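Local coordinates for protein glycosyl transferase (Staphylococcus aureus, PDB 5TZJ) that belongs to the family 2 glycosyl transferases and carries a TarS-type linker domain, with uridine-diphosphate-N-acetylglucosamine held in a pocket of the model, at residues R326-I336 / G341-D349. Numbering follows the deposited sequence.
Sequences RFDIVDGKLNI and GEPYFEGID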
loop_
_atom_site.group_PDB
_atom_site.type_symbol
_atom_site.label_atom_id
_atom_site.label_comp_id
_atom_site.label_asym_id
_atom_site.label_seq_id
_atom_site.Cartn_x
_atom_site.Cartn_y
_atom_site.Cartn_z
ATOM N N ARG A 326 32.467 -2.157 17.729
ATOM C CA ARG A 326 33.657 -2.524 16.946
ATOM C C ARG A 326 33.244 -2.672 15.498
ATOM O O ARG A 326 32.097 -3.025 15.204
ATOM C CB ARG A 326 34.293 -3.851 17.365
ATOM C CG ARG A 326 34.659 -3.926 18.817
ATOM C CD ARG A 326 36.080 -4.325 19.000
ATOM N NE ARG A 326 36.414 -4.548 20.407
ATOM C CZ ARG A 326 36.577 -3.583 21.310
ATOM N NH1 ARG A 326 36.406 -2.305 20.973
ATOM N NH2 ARG A 326 36.907 -3.893 22.560
ATOM N N PHE A 327 34.185 -2.427 14.593
ATOM C CA PHE A 327 33.875 -2.786 13.219
ATOM C C PHE A 327 35.162 -2.902 12.424
ATOM O O PHE A 327 36.190 -2.300 12.754
ATOM C CB PHE A 327 32.939 -1.774 12.542
ATOM C CG PHE A 327 33.575 -0.395 12.321
ATOM C CD1 PHE A 327 33.799 0.455 13.386
ATOM C CD2 PHE A 327 33.949 0.019 11.059
ATOM C CE1 PHE A 327 34.329 1.700 13.209
ATOM C CE2 PHE A 327 34.522 1.275 10.868
ATOM C CZ PHE A 327 34.731 2.107 11.943
ATOM N N ASP A 328 35.061 -3.716 11.391
ATOM C CA ASP A 328 36.049 -3.914 10.350
ATOM C C ASP A 328 35.532 -3.271 9.072
ATOM O O ASP A 328 34.315 -3.176 8.857
ATOM C CB ASP A 328 36.276 -5.415 10.096
ATOM C CG ASP A 328 36.826 -6.148 11.310
ATOM O OD1 ASP A 328 36.591 -7.369 11.408
ATOM O OD2 ASP A 328 37.462 -5.507 12.171
ATOM N N ILE A 329 36.453 -2.877 8.199
ATOM C CA ILE A 329 36.105 -2.486 6.840
ATOM C C ILE A 329 36.640 -3.568 5.911
ATOM O O ILE A 329 37.854 -3.796 5.841
ATOM C CB ILE A 329 36.665 -1.103 6.474
ATOM C CG1 ILE A 329 36.210 -0.053 7.513
ATOM C CG2 ILE A 329 36.186 -0.686 5.063
ATOM C CD1 ILE A 329 36.953 1.324 7.360
ATOM N N VAL A 330 35.735 -4.257 5.227
ATOM C CA VAL A 330 36.086 -5.315 4.292
ATOM C C VAL A 330 35.374 -5.042 2.978
ATOM O O VAL A 330 34.141 -4.876 2.953
ATOM C CB VAL A 330 35.703 -6.716 4.814
ATOM C CG1 VAL A 330 35.904 -7.788 3.715
ATOM C CG2 VAL A 330 36.472 -7.070 6.056
ATOM N N ASP A 331 36.139 -5.065 1.885
ATOM C CA ASP A 331 35.607 -4.828 0.563
ATOM C C ASP A 331 34.740 -3.560 0.538
ATOM O O ASP A 331 33.638 -3.548 -0.020
ATOM C CB ASP A 331 34.816 -6.049 0.106
ATOM C CG ASP A 331 34.413 -5.957 -1.328
ATOM O OD1 ASP A 331 35.100 -5.204 -2.070
ATOM O OD2 ASP A 331 33.415 -6.629 -1.708
ATOM N N GLY A 332 35.231 -2.487 1.173
ATOM C CA GLY A 332 34.543 -1.209 1.188
ATOM C C GLY A 332 33.224 -1.176 1.958
ATOM O O GLY A 332 32.532 -0.157 1.906
ATOM N N LYS A 333 32.871 -2.235 2.690
ATOM C CA LYS A 333 31.660 -2.297 3.505
ATOM C C LYS A 333 32.024 -2.537 4.974
ATOM O O LYS A 333 33.181 -2.835 5.316
ATOM C CB LYS A 333 30.730 -3.397 2.982
ATOM C CG LYS A 333 30.352 -3.196 1.533
ATOM C CD LYS A 333 29.461 -4.310 1.098
ATOM C CE LYS A 333 29.464 -4.482 -0.395
ATOM N NZ LYS A 333 29.007 -5.886 -0.685
ATOM N N LEU A 334 31.043 -2.378 5.868
ATOM C CA LEU A 334 31.325 -2.522 7.298
ATOM C C LEU A 334 30.864 -3.884 7.824
ATOM O O LEU A 334 29.726 -4.307 7.596
ATOM C CB LEU A 334 30.654 -1.415 8.111
ATOM C CG LEU A 334 31.007 0.023 7.738
ATOM C CD1 LEU A 334 30.264 0.937 8.650
ATOM C CD2 LEU A 334 32.522 0.268 7.805
ATOM N N ASN A 335 31.723 -4.517 8.620
ATOM C CA ASN A 335 31.380 -5.692 9.410
ATOM C C ASN A 335 31.312 -5.191 10.855
ATOM O O ASN A 335 32.339 -4.874 11.469
ATOM C CB ASN A 335 32.408 -6.834 9.246
ATOM C CG ASN A 335 32.524 -7.360 7.832
ATOM O OD1 ASN A 335 31.698 -7.089 6.953
ATOM N ND2 ASN A 335 33.563 -8.155 7.605
ATOM N N ILE A 336 30.103 -5.112 11.405
ATOM C CA ILE A 336 29.871 -4.370 12.633
ATOM C C ILE A 336 29.423 -5.312 13.730
ATOM O O ILE A 336 28.510 -6.132 13.522
ATOM C CB ILE A 336 28.795 -3.285 12.441
ATOM C CG1 ILE A 336 29.205 -2.357 11.315
ATOM C CG2 ILE A 336 28.555 -2.563 13.769
ATOM C CD1 ILE A 336 28.055 -1.545 10.833
ATOM N N GLY A 341 30.050 -8.813 23.172
ATOM C CA GLY A 341 29.545 -10.172 23.175
ATOM C C GLY A 341 28.514 -10.491 22.118
ATOM O O GLY A 341 28.032 -11.632 22.067
ATOM N N GLU A 342 28.159 -9.554 21.289
ATOM C CA GLU A 342 27.100 -9.774 20.321
ATOM C C GLU A 342 27.696 -10.218 18.993
ATOM O O GLU A 342 28.893 -10.062 18.771
ATOM C CB GLU A 342 26.306 -8.477 20.129
ATOM C CG GLU A 342 25.428 -8.167 21.318
ATOM C CD GLU A 342 24.361 -9.219 21.516
ATOM O OE1 GLU A 342 24.296 -9.799 22.622
ATOM O OE2 GLU A 342 23.601 -9.474 20.565
ATOM N N PRO A 343 26.886 -10.772 18.079
ATOM C CA PRO A 343 27.417 -11.204 16.779
ATOM C C PRO A 343 27.939 -10.027 15.959
ATOM O O PRO A 343 27.471 -8.890 16.097
ATOM C CB PRO A 343 26.208 -11.844 16.084
ATOM C CG PRO A 343 25.144 -12.021 17.140
ATOM C CD PRO A 343 25.441 -11.042 18.232
ATOM N N TYR A 344 28.901 -10.319 15.056
ATOM C CA TYR A 344 29.214 -9.379 13.988
ATOM C C TYR A 344 28.227 -9.580 12.844
ATOM O O TYR A 344 27.871 -10.715 12.510
ATOM C CB TYR A 344 30.640 -9.577 13.443
ATOM C CG TYR A 344 31.741 -8.959 14.205
ATOM C CD1 TYR A 344 32.188 -9.511 15.404
ATOM C CD2 TYR A 344 32.425 -7.863 13.687
ATOM C CE1 TYR A 344 33.274 -8.952 16.093
ATOM C CE2 TYR A 344 33.479 -7.314 14.347
ATOM C CZ TYR A 344 33.912 -7.858 15.557
ATOM O OH TYR A 344 34.995 -7.280 16.180
ATOM N N PHE A 345 27.782 -8.484 12.252
ATOM C CA PHE A 345 26.948 -8.506 11.048
ATOM C C PHE A 345 27.723 -7.937 9.870
ATOM O O PHE A 345 28.179 -6.792 9.938
ATOM C CB PHE A 345 25.669 -7.669 11.257
ATOM C CG PHE A 345 24.820 -8.203 12.340
ATOM C CD1 PHE A 345 23.844 -9.157 12.040
ATOM C CD2 PHE A 345 25.051 -7.846 13.668
ATOM C CE1 PHE A 345 23.048 -9.701 13.039
ATOM C CE2 PHE A 345 24.241 -8.411 14.698
ATOM C CZ PHE A 345 23.242 -9.310 14.367
ATOM N N GLU A 346 27.787 -8.687 8.769
ATOM C CA GLU A 346 28.737 -8.415 7.690
ATOM C C GLU A 346 28.075 -7.704 6.510
ATOM O O GLU A 346 26.854 -7.817 6.303
ATOM C CB GLU A 346 29.355 -9.723 7.192
ATOM C CG GLU A 346 30.002 -10.533 8.294
ATOM C CD GLU A 346 31.143 -11.427 7.788
ATOM O OE1 GLU A 346 31.130 -11.858 6.606
ATOM O OE2 GLU A 346 32.057 -11.666 8.598
ATOM N N GLY A 347 28.902 -6.966 5.740
ATOM C CA GLY A 347 28.502 -6.459 4.424
ATOM C C GLY A 347 27.680 -5.181 4.449
ATOM O O GLY A 347 26.977 -4.853 3.475
ATOM N N ILE A 348 27.752 -4.419 5.519
ATOM C CA ILE A 348 26.800 -3.319 5.698
ATOM C C ILE A 348 27.252 -2.089 4.924
ATOM O O ILE A 348 28.408 -1.633 5.039
ATOM C CB ILE A 348 26.631 -3.014 7.181
ATOM C CG1 ILE A 348 25.832 -4.169 7.824
ATOM C CG2 ILE A 348 26.006 -1.629 7.368
ATOM C CD1 ILE A 348 25.898 -4.193 9.328
ATOM N N ASP A 349 26.340 -1.565 4.106
ATOM C CA ASP A 349 26.574 -0.392 3.276
ATOM C C ASP A 349 25.201 0.286 3.057
ATOM O O ASP A 349 24.166 -0.214 3.629
ATOM C CB ASP A 349 27.204 -0.805 1.959
ATOM C CG ASP A 349 26.379 -1.848 1.226
ATOM O OD1 ASP A 349 25.248 -2.143 1.662
ATOM O OD2 ASP A 349 26.842 -2.369 0.187
HETATM O O HOH W 1 36.549 -5.441 14.627
HETATM O O HOH W 2 26.813 -6.555 1.293
HETATM O O HOH W 3 33.611 -10.131 5.292
#
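Tyr344 lies across the backbone of the middle strand of a three-stranded antiparallel sheet. The edge of its ring meets Asn335 O, with CD2 3.7 Å from that oxygen. Its hydroxyl reaches over to the first strand and touches Arg326 CB. A water in the ring plane links Tyr344 OH to Asp328 OD2.

Ile336 is tied to Phe345 by two backbone hydrogen bonds. On the face that also carries Leu334 and Phe345, Ile336 CD1 meets Ile348 CD1 at 3.7 Å, the two side chains crossing at about a right angle. Ile348 also pairs with Leu334, Leu334 N to Ile348 O being 2.9 Å and nearly straight.

Between these pairs of the hairpin the register slips by one residue. Gly347 and Ile348 stand opposite the single residue Leu334, a G1 beta bulge with Gly347 at positive phi (82°). Asn335 holds the bulge from the side: its OD1 accepts from Gly347 N at 3.1 Å. Its CG stands anti to the carbonyl carbon (chi1 -62°), and the amide stacks with the Glu346 carboxylate, the planes 4° apart.

Lys333 runs alongside Asp349, but NZ stays 4.2 Å from OD2, too far for a salt bridge. A water joins NZ to Gly347 O. The chemistry is thus divided: one face packs apolar side chains on Tyr324 and on helices 309-321 and 298-305, while the other is mostly polar, with the Tyr344 ring, and partly water-bridged.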